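PDB 3KYA: putative phosphatase from Bacteroides thetaiotaomicron, which is of unconfirmed function but is presumed to be a phosphatase, binds zinc ions and joins an IPT/TIG domain to a probable beta-propeller. Local coordinates for residues C111-N116 with G132-G137; D124-G129 with N171-S176; N330-M335 with R370-C375; Y350-G355 with R404-E409. All blocks are in the same frame, centred on the assembly; numbering follows the deposited sequence. Where two conformers were deposited one is given.

Contact 1 of 4, residues C111-N116 with G132-G137. With EDO (1,2-ethanediol), chain J.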
loop_
_atom_site.group_PDB
_atom_site.type_symbol
_atom_site.label_atom_id
_atom_site.label_comp_id
_atom_site.label_asym_id
_atom_site.label_seq_id
_atom_site.Cartn_x
_atom_site.Cartn_y
_atom_site.Cartn_z
ATOM N N CYS A 111 8.367 23.045 20.691
ATOM C CA CYS A 111 8.148 24.088 21.697
ATOM C C CYS A 111 6.691 24.177 22.062
ATOM O O CYS A 111 5.836 23.617 21.366
ATOM C CB CYS A 111 8.650 25.441 21.194
ATOM S SG CYS A 111 7.873 26.012 19.680
ATOM N N GLY A 112 6.411 24.892 23.149
ATOM C CA GLY A 112 5.059 24.984 23.676
ATOM C C GLY A 112 4.838 23.890 24.706
ATOM O O GLY A 112 5.576 22.898 24.750
ATOM N N TYR A 113 3.851 24.098 25.570
ATOM C CA TYR A 113 3.470 23.113 26.575
ATOM C C TYR A 113 2.099 23.436 27.136
ATOM O O TYR A 113 1.579 24.546 26.976
ATOM C CB TYR A 113 4.482 23.022 27.720
ATOM C CG TYR A 113 4.520 24.213 28.650
ATOM C CD1 TYR A 113 5.218 25.369 28.306
ATOM C CD2 TYR A 113 3.890 24.173 29.884
ATOM C CE1 TYR A 113 5.269 26.464 29.169
ATOM C CE2 TYR A 113 3.937 25.255 30.755
ATOM C CZ TYR A 113 4.625 26.398 30.391
ATOM O OH TYR A 113 4.679 27.473 31.246
ATOM N N ARG A 114 1.525 22.443 27.797
ATOM C CA ARG A 114 0.228 22.578 28.406
ATOM C C ARG A 114 0.334 21.896 29.762
ATOM O O ARG A 114 0.512 20.666 29.814
ATOM C CB ARG A 114 -0.823 21.920 27.503
ATOM C CG ARG A 114 -2.233 22.020 27.970
ATOM C CD ARG A 114 -3.162 21.165 27.097
ATOM N NE ARG A 114 -4.483 21.020 27.701
ATOM C CZ ARG A 114 -5.640 21.400 27.172
ATOM N NH1 ARG A 114 -5.718 21.923 25.954
ATOM N NH2 ARG A 114 -6.762 21.194 27.860
ATOM N N ASN A 115 0.260 22.678 30.849
ATOM C CA ASN A 115 0.361 22.110 32.202
ATOM C C ASN A 115 -0.967 21.463 32.628
ATOM O O ASN A 115 -1.942 21.492 31.874
ATOM C CB ASN A 115 0.907 23.149 33.226
ATOM C CG ASN A 115 -0.029 24.341 33.454
ATOM O OD1 ASN A 115 -1.247 24.229 33.356
ATOM N ND2 ASN A 115 0.558 25.485 33.793
ATOM N N ASN A 116 -1.011 20.861 33.816
ATOM C CA ASN A 116 -2.230 20.157 34.258
ATOM C C ASN A 116 -3.454 21.050 34.432
ATOM O O ASN A 116 -4.581 20.569 34.311
ATOM C CB ASN A 116 -1.984 19.338 35.538
ATOM C CG ASN A 116 -1.363 20.155 36.636
ATOM O OD1 ASN A 116 -0.372 20.847 36.409
ATOM N ND2 ASN A 116 -1.924 20.073 37.839
ATOM N N GLY A 132 7.252 29.303 33.093
ATOM C CA GLY A 132 7.386 30.702 33.530
ATOM C C GLY A 132 8.414 31.426 32.681
ATOM O O GLY A 132 8.395 32.652 32.569
ATOM N N VAL A 133 9.325 30.664 32.077
ATOM C CA VAL A 133 10.340 31.215 31.183
ATOM C C VAL A 133 10.161 30.693 29.750
ATOM O O VAL A 133 10.074 31.493 28.812
ATOM C CB VAL A 133 11.761 30.872 31.655
ATOM C CG1 VAL A 133 12.799 31.441 30.684
ATOM C CG2 VAL A 133 11.998 31.397 33.081
ATOM N N LYS A 134 10.098 29.370 29.576
ATOM C CA LYS A 134 9.974 28.823 28.222
ATOM C C LYS A 134 8.662 29.284 27.579
ATOM O O LYS A 134 7.655 29.524 28.263
ATOM C CB LYS A 134 10.142 27.297 28.170
ATOM C CG LYS A 134 9.088 26.450 28.848
ATOM C CD LYS A 134 9.307 24.970 28.513
ATOM C CE LYS A 134 8.426 24.047 29.353
ATOM N NZ LYS A 134 8.590 22.622 28.969
ATOM N N CYS A 135 8.691 29.421 26.254
ATOM C CA CYS A 135 7.553 29.935 25.516
ATOM C C CYS A 135 6.342 28.990 25.490
ATOM O O CYS A 135 6.457 27.768 25.648
ATOM C CB CYS A 135 7.973 30.304 24.087
ATOM S SG CYS A 135 8.314 28.873 23.013
ATOM N N CYS A 136 5.182 29.594 25.302
ATOM C CA CYS A 136 3.912 28.889 25.255
ATOM C C CYS A 136 2.848 29.774 24.601
ATOM O O CYS A 136 3.058 30.970 24.403
ATOM C CB CYS A 136 3.478 28.457 26.657
ATOM S SG CYS A 136 3.407 29.814 27.903
ATOM N N GLY A 137 1.721 29.165 24.246
ATOM C CA GLY A 137 0.606 29.866 23.616
ATOM C C GLY A 137 -0.055 28.877 22.680
ATOM O O GLY A 137 -0.662 27.899 23.145
HETATM C C1 EDO J . 10.729 22.121 24.850
HETATM O O1 EDO J . 11.707 21.200 24.350
HETATM C C2 EDO J . 9.325 21.567 24.604
HETATM O O2 EDO J . 8.398 22.078 25.575
HETATM O O HOH W 1 8.284 25.839 25.043
HETATM O O HOH W 2 1.820 26.316 24.845
HETATM O O HOH W 3 6.197 29.759 30.612
#
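Between two blades of what appears to be a six-bladed beta-propeller, Y113 rests its ring against K134 and C136. K134 reaches past in an extended chain and sets CE over one face, 4.1 Å from the Y113 ring centroid and 28° off the ring normal, a CH-pi contact. C136 comes in obliquely: its CB lies 3.7 Å from Y113 CE1, and its SG makes a sulfur-aromatic contact. With Y113 CG held between the backbone N and the carbonyl carbon (chi1 70°), the phenol runs along 132-137 and brings its hydroxyl to a water 2.8 Å from OH. That water lies in the ring plane, accepts from G132 N and donates to K134 O. No direct hydrogen bond joins the segments; two more waters do the work. One accepts from G112 N and donates to C135 O, while the other accepts from both Y113 N and G137 N. An ethanediol O2 donates to G112 O (3.1 Å) and is weakly bound by K134 NZ. At the buried end C111 CB meets C135 SG at 3.9 Å. There C111 pairs through its backbone with I468 of strand 467-473, and C135 with P126 of strand 125-126.

Contact 2 of 4, residues D124-G129 with N171-S176. With EDO (1,2-ethanediol), chain J.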
loop_
_atom_site.group_PDB
_atom_site.type_symbol
_atom_site.label_atom_id
_atom_site.label_comp_id
_atom_site.label_asym_id
_atom_site.label_seq_id
_atom_site.Cartn_x
_atom_site.Cartn_y
_atom_site.Cartn_z
ATOM N N ASP A 124 6.153 34.783 25.029
ATOM C CA ASP A 124 7.225 34.753 24.055
ATOM C C ASP A 124 8.532 34.450 24.787
ATOM O O ASP A 124 8.645 34.688 25.987
ATOM C CB ASP A 124 7.320 36.078 23.293
ATOM C CG ASP A 124 6.212 36.254 22.258
ATOM O OD1 ASP A 124 5.455 35.301 21.958
ATOM O OD2 ASP A 124 6.109 37.366 21.714
ATOM N N GLY A 125 9.519 33.933 24.064
ATOM C CA GLY A 125 10.795 33.572 24.661
ATOM C C GLY A 125 11.418 32.286 24.134
ATOM O O GLY A 125 11.053 31.794 23.068
ATOM N N PRO A 126 12.364 31.725 24.898
ATOM C CA PRO A 126 13.099 30.525 24.494
ATOM C C PRO A 126 12.247 29.262 24.396
ATOM O O PRO A 126 11.264 29.102 25.148
ATOM C CB PRO A 126 14.163 30.382 25.604
ATOM C CG PRO A 126 13.534 31.005 26.795
ATOM C CD PRO A 126 12.714 32.147 26.271
ATOM N N PHE A 127 12.605 28.360 23.475
ATOM C CA PHE A 127 11.874 27.101 23.362
ATOM C C PHE A 127 12.007 26.261 24.638
ATOM O O PHE A 127 11.070 25.565 25.014
ATOM C CB PHE A 127 12.351 26.208 22.208
ATOM C CG PHE A 127 12.163 26.777 20.821
ATOM C CD1 PHE A 127 11.368 27.886 20.564
ATOM C CD2 PHE A 127 12.687 26.086 19.739
ATOM C CE1 PHE A 127 11.202 28.360 19.270
ATOM C CE2 PHE A 127 12.503 26.544 18.437
ATOM C CZ PHE A 127 11.759 27.686 18.207
ATOM N N ASP A 128 13.186 26.306 25.259
ATOM C CA ASP A 128 13.484 25.519 26.459
ATOM C C ASP A 128 13.618 26.383 27.705
ATOM O O ASP A 128 13.835 27.587 27.613
ATOM C CB ASP A 128 14.791 24.761 26.264
ATOM C CG ASP A 128 14.717 23.765 25.130
ATOM O OD1 ASP A 128 13.697 23.044 25.033
ATOM O OD2 ASP A 128 15.688 23.695 24.351
ATOM N N GLY A 129 13.505 25.747 28.866
ATOM C CA GLY A 129 13.622 26.430 30.154
ATOM C C GLY A 129 12.524 25.986 31.096
ATOM O O GLY A 129 11.708 25.133 30.739
ATOM N N ASN A 171 17.723 30.401 16.484
ATOM C CA ASN A 171 18.020 30.852 17.857
ATOM C C ASN A 171 17.058 30.255 18.891
ATOM O O ASN A 171 17.208 30.508 20.083
ATOM C CB ASN A 171 18.138 32.389 17.976
ATOM C CG ASN A 171 16.823 33.114 17.790
ATOM O OD1 ASN A 171 16.757 34.341 17.933
ATOM N ND2 ASN A 171 15.781 32.380 17.474
ATOM N N ARG A 172 16.100 29.440 18.434
ATOM C CA ARG A 172 15.166 28.735 19.309
ATOM C C ARG A 172 14.407 29.712 20.217
ATOM O O ARG A 172 14.397 29.578 21.442
ATOM C CB ARG A 172 15.900 27.641 20.104
ATOM C CG ARG A 172 16.521 26.586 19.172
ATOM C CD ARG A 172 17.267 25.487 19.886
ATOM N NE ARG A 172 16.464 24.800 20.906
ATOM C CZ ARG A 172 15.614 23.800 20.686
ATOM N NH1 ARG A 172 15.368 23.353 19.453
ATOM N NH2 ARG A 172 14.970 23.265 21.719
HETATM N N MSE A 173 13.795 30.702 19.570
HETATM C CA MSE A 173 13.054 31.771 20.219
HETATM C C MSE A 173 11.743 32.004 19.511
HETATM O O MSE A 173 11.700 31.984 18.282
HETATM C CB MSE A 173 13.847 33.084 20.122
HETATM C CG MSE A 173 15.186 33.140 20.836
HETATM SE SE MSE A 173 14.954 33.212 22.758
HETATM C CE MSE A 173 13.699 34.657 22.834
ATOM N N LEU A 174 10.678 32.219 20.290
ATOM C CA LEU A 174 9.365 32.596 19.787
ATOM C C LEU A 174 9.192 34.088 20.003
ATOM O O LEU A 174 9.452 34.596 21.102
ATOM C CB LEU A 174 8.241 31.872 20.538
ATOM C CG LEU A 174 6.792 32.191 20.158
ATOM C CD1 LEU A 174 6.457 31.620 18.772
ATOM C CD2 LEU A 174 5.813 31.631 21.194
ATOM N N SER A 175 8.772 34.791 18.963
ATOM C CA SER A 175 8.525 36.228 19.045
ATOM C C SER A 175 7.223 36.586 18.330
ATOM O O SER A 175 6.612 35.734 17.645
ATOM C CB SER A 175 9.730 37.023 18.485
ATOM O OG SER A 175 9.925 36.720 17.112
ATOM N N SER A 176 6.781 37.837 18.513
ATOM C CA SER A 176 5.547 38.353 17.914
ATOM C C SER A 176 5.826 39.658 17.151
ATOM O O SER A 176 5.414 40.743 17.584
ATOM C CB SER A 176 4.495 38.587 18.995
ATOM O OG SER A 176 4.258 37.407 19.733
HETATM C C1 EDO J . 10.729 22.121 24.850
HETATM O O1 EDO J . 11.707 21.200 24.350
HETATM C C2 EDO J . 9.325 21.567 24.604
HETATM O O2 EDO J . 8.398 22.078 25.575
#
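R172 and F127 meet where the short edge strand 125-126 ends beside strand 173-178. R172 CB lies 3.6 Å from F127 CD2, and CG stays by CD2 and CE2 of the same ring. The chain then bends at chi3 (54°), which brings the guanidinium back so that F127 CD2 sits 3.8 Å above its plane, over its centre; the two flat groups are nearly perpendicular. At the tip, NH2 forms a salt bridge of 2.8 Å with D128 OD2, in the guanidinium plane but 35° out of the carboxylate plane. R172 CA, meanwhile, covers one face of the F127 ring in a CH-pi contact, 3.6 Å from the centroid. The strands are antiparallel: L174 N donates to G125 O at 2.8 Å and G125 N to L174 O, and F127 N continues the pairing with R172 O. Selenomethionine M173 folds its SE over P126. With R172, M173 forms a G1 bulge opposite zinc ligand D168. At the far end S176 OG donates to the syn lone pair of D124 OD2 (2.7 Å). D128 OD1 accepts from an ethanediol, so both its oxygens are engaged; the paired charges probably favour the ionised carboxylate and fix the arginine against the phenyl ring.

Contact 3 of 4, residues N330-M335 with R370-C375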
loop_
_atom_site.group_PDB
_atom_site.type_symbol
_atom_site.label_atom_id
_atom_site.label_comp_id
_atom_site.label_asym_id
_atom_site.label_seq_id
_atom_site.Cartn_x
_atom_site.Cartn_y
_atom_site.Cartn_z
ATOM N N ASN A 330 -15.049 22.678 6.537
ATOM C CA ASN A 330 -16.313 22.476 7.243
ATOM C C ASN A 330 -17.217 21.361 6.702
ATOM O O ASN A 330 -18.222 21.043 7.330
ATOM C CB ASN A 330 -17.105 23.801 7.340
ATOM C CG ASN A 330 -17.623 24.313 5.993
ATOM O OD1 ASN A 330 -17.098 23.999 4.934
ATOM N ND2 ASN A 330 -18.644 25.162 6.052
ATOM N N ASN A 331 -16.860 20.754 5.570
ATOM C CA ASN A 331 -17.688 19.688 4.992
ATOM C C ASN A 331 -16.976 18.354 4.715
ATOM O O ASN A 331 -17.537 17.449 4.097
ATOM C CB ASN A 331 -18.468 20.243 3.795
ATOM C CG ASN A 331 -19.629 21.130 4.238
ATOM O OD1 ASN A 331 -20.538 20.670 4.943
ATOM N ND2 ASN A 331 -19.619 22.386 3.813
ATOM N N HIS A 332 -15.737 18.259 5.193
ATOM C CA HIS A 332 -14.987 17.007 5.303
ATOM C C HIS A 332 -14.562 16.268 4.032
ATOM O O HIS A 332 -14.571 15.043 3.989
ATOM C CB HIS A 332 -15.782 16.083 6.257
ATOM C CG HIS A 332 -16.401 16.826 7.401
ATOM N ND1 HIS A 332 -15.647 17.453 8.373
ATOM C CD2 HIS A 332 -17.696 17.095 7.695
ATOM C CE1 HIS A 332 -16.454 18.072 9.220
ATOM N NE2 HIS A 332 -17.703 17.866 8.834
ATOM N N TYR A 333 -14.124 17.018 3.024
ATOM C CA TYR A 333 -13.584 16.425 1.798
ATOM C C TYR A 333 -12.657 17.387 1.040
ATOM O O TYR A 333 -12.593 18.577 1.353
ATOM C CB TYR A 333 -14.718 15.914 0.871
ATOM C CG TYR A 333 -15.566 16.994 0.197
ATOM C CD1 TYR A 333 -16.416 17.805 0.935
ATOM C CD2 TYR A 333 -15.548 17.165 -1.184
ATOM C CE1 TYR A 333 -17.203 18.788 0.315
ATOM C CE2 TYR A 333 -16.325 18.142 -1.807
ATOM C CZ TYR A 333 -17.156 18.943 -1.052
ATOM O OH TYR A 333 -17.929 19.908 -1.667
ATOM N N PHE A 334 -11.921 16.833 0.076
ATOM C CA PHE A 334 -11.087 17.581 -0.854
ATOM C C PHE A 334 -11.616 17.424 -2.282
ATOM O O PHE A 334 -12.060 16.322 -2.687
ATOM C CB PHE A 334 -9.605 17.094 -0.882
ATOM C CG PHE A 334 -8.776 17.506 0.298
ATOM C CD1 PHE A 334 -8.738 16.728 1.440
ATOM C CD2 PHE A 334 -7.962 18.641 0.235
ATOM C CE1 PHE A 334 -7.965 17.118 2.540
ATOM C CE2 PHE A 334 -7.202 19.027 1.324
ATOM C CZ PHE A 334 -7.198 18.252 2.469
HETATM N N MSE A 335 -11.564 18.524 -3.026
HETATM C CA MSE A 335 -11.856 18.544 -4.443
HETATM C C MSE A 335 -10.520 18.742 -5.173
HETATM O O MSE A 335 -9.533 19.195 -4.572
HETATM C CB MSE A 335 -12.837 19.664 -4.796
HETATM C CG MSE A 335 -14.170 19.597 -4.054
HETATM SE SE MSE A 335 -15.431 20.947 -4.652
HETATM C CE MSE A 335 -15.904 20.142 -6.349
ATOM N N ARG A 370 -12.972 8.774 4.652
ATOM C CA ARG A 370 -13.633 9.679 5.560
ATOM C C ARG A 370 -12.594 10.442 6.377
ATOM O O ARG A 370 -11.584 9.877 6.785
ATOM C CB ARG A 370 -14.588 8.909 6.477
ATOM C CG ARG A 370 -15.768 8.280 5.730
ATOM C CD ARG A 370 -16.765 9.335 5.257
ATOM N NE ARG A 370 -17.906 8.750 4.538
ATOM C CZ ARG A 370 -17.956 8.519 3.224
ATOM N NH1 ARG A 370 -16.937 8.799 2.424
ATOM N NH2 ARG A 370 -19.054 7.995 2.698
HETATM N N MSE A 371 -12.871 11.725 6.587
HETATM C CA MSE A 371 -12.017 12.621 7.356
HETATM C C MSE A 371 -12.922 13.566 8.163
HETATM O O MSE A 371 -14.149 13.527 8.036
HETATM C CB MSE A 371 -11.074 13.372 6.420
HETATM C CG MSE A 371 -11.794 14.145 5.318
HETATM SE SE MSE A 371 -10.635 14.775 3.881
HETATM C CE MSE A 371 -10.089 13.130 3.029
ATOM N N ASN A 372 -12.336 14.409 9.007
ATOM C CA ASN A 372 -13.132 15.255 9.872
ATOM C C ASN A 372 -12.403 16.575 10.149
ATOM O O ASN A 372 -11.508 16.633 10.992
ATOM C CB ASN A 372 -13.446 14.487 11.157
ATOM C CG ASN A 372 -14.525 15.136 11.981
ATOM O OD1 ASN A 372 -14.881 16.291 11.762
ATOM N ND2 ASN A 372 -15.062 14.390 12.944
ATOM N N ASN A 373 -12.842 17.619 9.443
ATOM C CA ASN A 373 -12.228 18.958 9.514
ATOM C C ASN A 373 -10.796 18.922 8.975
ATOM O O ASN A 373 -9.830 19.140 9.733
ATOM C CB ASN A 373 -12.241 19.582 10.932
ATOM C CG ASN A 373 -13.593 20.142 11.336
ATOM O OD1 ASN A 373 -13.763 21.358 11.439
ATOM N ND2 ASN A 373 -14.549 19.266 11.579
ATOM N N PRO A 374 -10.632 18.630 7.670
ATOM C CA PRO A 374 -9.294 18.615 7.072
ATOM C C PRO A 374 -8.739 20.038 6.992
ATOM O O PRO A 374 -9.431 20.949 6.497
ATOM C CB PRO A 374 -9.530 18.055 5.671
ATOM C CG PRO A 374 -10.953 18.418 5.356
ATOM C CD PRO A 374 -11.686 18.367 6.665
ATOM N N CYS A 375 -7.522 20.225 7.496
ATOM C CA CYS A 375 -6.892 21.546 7.524
ATOM C C CYS A 375 -5.656 21.602 6.606
ATOM O O CYS A 375 -5.713 21.095 5.482
ATOM C CB CYS A 375 -6.641 21.977 8.983
ATOM S SG CYS A 375 -8.198 22.261 9.928
HETATM O O HOH W 4 -15.208 12.628 4.931
#
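H332 and N373 join two consecutive blades of the apparent six-bladed beta-propeller, H332 from the turn leading into strand 333-340 and N373 from just before strand 374-381. The H332 ring is set beside its own backbone N, with an unusually small chi1 of -38°. This turns ND1 to face N373 N, which donates a bond of 3.0 Å lying close to the imidazole plane, with an N-H...N angle of 154°. Because ND1 accepts, a neutral ring would probably carry its proton on NE2. The amides of N372 and N373 run alongside the imidazole and point the same way, that of N372 nearly perpendicular to the ring and that of N373 less steeply turned; N373 ND2 donates to N372 OD1 (3.0 Å), fixing the two relative to each other. N372 N is in turn held by D397 OD1.

Beside this polar group, selenomethionine M371 is extended as far as SE and then bends (chi3 68°). Its CG passes close to H332 O, and SE reaches the edge of the F334 ring, 3.7 Å from CD1, a Met-aromatic contact in which the two side chains cross at about a right angle. P374 slides past the same ring in the opposite direction, its CB 3.6 Å from F334 CE1. F393 and F395 of strand 391-397 make edge-to-face contacts with F334, so the phenyl belongs to a larger aromatic core between blades. A water bridges the backbones, within 2.7 Å of H332 O and accepting from M371 N at 3.0 Å. Y333 N is buried and finds no polar partner in the model; P374 CG lies 4.2 Å from it.

Contact 4 of 4, residues Y350-G355 with R404-E409. With EDO (1,2-ethanediol), chain I.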
loop_
_atom_site.group_PDB
_atom_site.type_symbol
_atom_site.label_atom_id
_atom_site.label_comp_id
_atom_site.label_asym_id
_atom_site.label_seq_id
_atom_site.Cartn_x
_atom_site.Cartn_y
_atom_site.Cartn_z
ATOM N N TYR A 350 -13.674 18.987 -9.081
ATOM C CA TYR A 350 -14.520 17.821 -8.872
ATOM C C TYR A 350 -14.141 17.123 -7.563
ATOM O O TYR A 350 -13.015 17.257 -7.076
ATOM C CB TYR A 350 -14.434 16.861 -10.072
ATOM C CG TYR A 350 -13.040 16.322 -10.413
ATOM C CD1 TYR A 350 -12.509 15.227 -9.736
ATOM C CD2 TYR A 350 -12.274 16.886 -11.436
ATOM C CE1 TYR A 350 -11.257 14.716 -10.055
ATOM C CE2 TYR A 350 -11.017 16.374 -11.768
ATOM C CZ TYR A 350 -10.517 15.296 -11.069
ATOM O OH TYR A 350 -9.281 14.774 -11.385
ATOM N N ASN A 351 -15.093 16.379 -7.004
ATOM C CA ASN A 351 -14.861 15.666 -5.751
ATOM C C ASN A 351 -13.730 14.650 -5.930
ATOM O O ASN A 351 -13.709 13.893 -6.887
ATOM C CB ASN A 351 -16.148 15.014 -5.235
ATOM C CG ASN A 351 -17.226 16.037 -4.907
ATOM O OD1 ASN A 351 -17.104 17.212 -5.244
ATOM N ND2 ASN A 351 -18.304 15.582 -4.270
ATOM N N PHE A 352 -12.765 14.676 -5.013
ATOM C CA PHE A 352 -11.570 13.819 -5.097
ATOM C C PHE A 352 -11.473 12.776 -3.975
ATOM O O PHE A 352 -11.525 11.573 -4.252
ATOM C CB PHE A 352 -10.313 14.721 -5.170
ATOM C CG PHE A 352 -9.007 13.953 -5.265
ATOM C CD1 PHE A 352 -8.809 12.999 -6.258
ATOM C CD2 PHE A 352 -7.969 14.210 -4.378
ATOM C CE1 PHE A 352 -7.608 12.291 -6.336
ATOM C CE2 PHE A 352 -6.775 13.497 -4.448
ATOM C CZ PHE A 352 -6.590 12.554 -5.430
ATOM N N VAL A 353 -11.318 13.209 -2.724
ATOM C CA VAL A 353 -11.249 12.274 -1.590
ATOM C C VAL A 353 -12.097 12.771 -0.427
ATOM O O VAL A 353 -12.223 13.973 -0.215
ATOM C CB VAL A 353 -9.806 12.030 -1.092
ATOM C CG1 VAL A 353 -8.982 11.268 -2.142
ATOM C CG2 VAL A 353 -9.139 13.357 -0.704
ATOM N N GLY A 354 -12.674 11.833 0.323
ATOM C CA GLY A 354 -13.535 12.167 1.444
ATOM C C GLY A 354 -14.999 12.173 1.029
ATOM O O GLY A 354 -15.316 12.206 -0.168
ATOM N N GLY A 355 -15.881 12.151 2.029
ATOM C CA GLY A 355 -17.318 12.172 1.822
ATOM C C GLY A 355 -17.953 13.539 1.993
ATOM O O GLY A 355 -17.886 14.133 3.056
ATOM N N ARG A 404 -2.695 12.628 7.668
ATOM C CA ARG A 404 -3.100 11.639 6.647
ATOM C C ARG A 404 -2.276 11.866 5.372
ATOM O O ARG A 404 -1.741 12.968 5.146
ATOM C CB ARG A 404 -4.589 11.755 6.275
ATOM C CG ARG A 404 -5.610 11.844 7.397
ATOM C CD ARG A 404 -5.998 10.530 8.062
ATOM N NE ARG A 404 -6.748 9.585 7.222
ATOM C CZ ARG A 404 -8.068 9.614 6.998
ATOM N NH1 ARG A 404 -8.835 10.579 7.495
ATOM N NH2 ARG A 404 -8.629 8.670 6.230
ATOM N N LYS A 405 -2.191 10.825 4.544
ATOM C CA LYS A 405 -1.480 10.833 3.277
ATOM C C LYS A 405 -2.469 10.520 2.154
ATOM O O LYS A 405 -3.337 9.662 2.320
ATOM C CB LYS A 405 -0.374 9.769 3.281
ATOM C CG LYS A 405 0.407 9.642 1.974
ATOM C CD LYS A 405 1.392 8.484 2.052
ATOM C CE LYS A 405 1.966 8.125 0.709
ATOM N NZ LYS A 405 2.783 6.862 0.775
ATOM N N VAL A 406 -2.333 11.229 1.037
ATOM C CA VAL A 406 -3.177 11.055 -0.140
ATOM C C VAL A 406 -2.287 10.875 -1.366
ATOM O O VAL A 406 -1.521 11.786 -1.724
ATOM C CB VAL A 406 -4.127 12.281 -0.392
ATOM C CG1 VAL A 406 -5.051 12.011 -1.593
ATOM C CG2 VAL A 406 -4.974 12.613 0.855
ATOM N N THR A 407 -2.368 9.708 -2.005
ATOM C CA THR A 407 -1.613 9.468 -3.220
ATOM C C THR A 407 -2.330 10.181 -4.370
ATOM O O THR A 407 -3.501 10.524 -4.247
ATOM C CB THR A 407 -1.465 7.962 -3.537
ATOM O OG1 THR A 407 -2.752 7.378 -3.776
ATOM C CG2 THR A 407 -0.763 7.238 -2.390
ATOM N N PRO A 408 -1.637 10.414 -5.490
ATOM C CA PRO A 408 -2.258 11.084 -6.637
ATOM C C PRO A 408 -3.502 10.362 -7.163
ATOM O O PRO A 408 -4.387 11.006 -7.707
ATOM C CB PRO A 408 -1.158 11.059 -7.694
ATOM C CG PRO A 408 0.078 11.041 -6.931
ATOM C CD PRO A 408 -0.196 10.210 -5.706
ATOM N N GLU A 409 -3.557 9.048 -6.960
ATOM C CA GLU A 409 -4.676 8.204 -7.386
ATOM C C GLU A 409 -5.879 8.298 -6.443
ATOM O O GLU A 409 -6.959 7.783 -6.754
ATOM C CB GLU A 409 -4.228 6.729 -7.496
ATOM C CG GLU A 409 -3.163 6.425 -8.576
ATOM C CD GLU A 409 -1.755 6.959 -8.281
ATOM O OE1 GLU A 409 -1.457 7.340 -7.114
ATOM O OE2 GLU A 409 -0.929 6.990 -9.239
HETATM C C1 EDO I . -6.865 13.965 -15.262
HETATM O O1 EDO I . -6.220 15.160 -15.705
HETATM C C2 EDO I . -7.413 14.173 -13.864
HETATM O O2 EDO I . -8.226 15.347 -13.802
#
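The backbones of 350-355 and 404-409 stay well apart, the CA atoms of V353 and V406 being 8.3 Å from each other, and no hydrogen bond crosses between them. Strand 345-352 carries a classic bulge here, F352 and V353 both facing F334, and the chain turns a corner at V353. The other segment is the end of strand 402-406 running into a turn through P408. The gap is bridged by side chains that leave F352, V353 and V406 toward the opposite segment.

F352 does most of the spanning. Its CG is anti to the backbone N (chi1 -180°), which carries the ring across until CZ lies 3.5 Å from P408 O and 3.9 Å from T407 O. Both carbonyls meet the ring at its edge, near its plane, where the slightly positive ring hydrogens would suit them. CE2 also touches V406 CG1, which approaches obliquely, at 3.7 Å. The outermost strand of one blade of the presumed propeller here packs against the next blade, and the contact fills the seam between them. V353 adds a second methyl pair, CG1 to V406 CG1 at 4.0 Å, and the same V353 CG1 lies over the rim of one face of the neighbouring F352 ring. Y325 also stacks with F352.

Farther out, Y350 OH donates to an ethanediol O2 (2.7 Å); the same diol is also hydrogen-bonded to D338 OD2 and to T24 O of the second subunit, while the Y350 ring packs edge-to-face with Y68 of that subunit.

In the fold
The four contacts fall into two pairs. Contacts 1 and 2 have centres 10 Å apart and are joined by C135 N to P126 O at 2.8 Å, besides sharing one ethanediol. Contacts 3 and 4, also 10 Å apart between centres, meet through F334 N to V353 O (2.9 Å) and R370 O to R404 NH1 (2.9 Å). The pairs are far apart: the centres of contacts 2 and 4 lie 37 Å from each other, on opposite sides of the chain's centre. The M173 side chain is about 5 Å from that of zinc ligand D168 and 8 Å from a bound zinc ion; C136's is about 11 Å from one. Contacts 3 and 4 lie away from these sites.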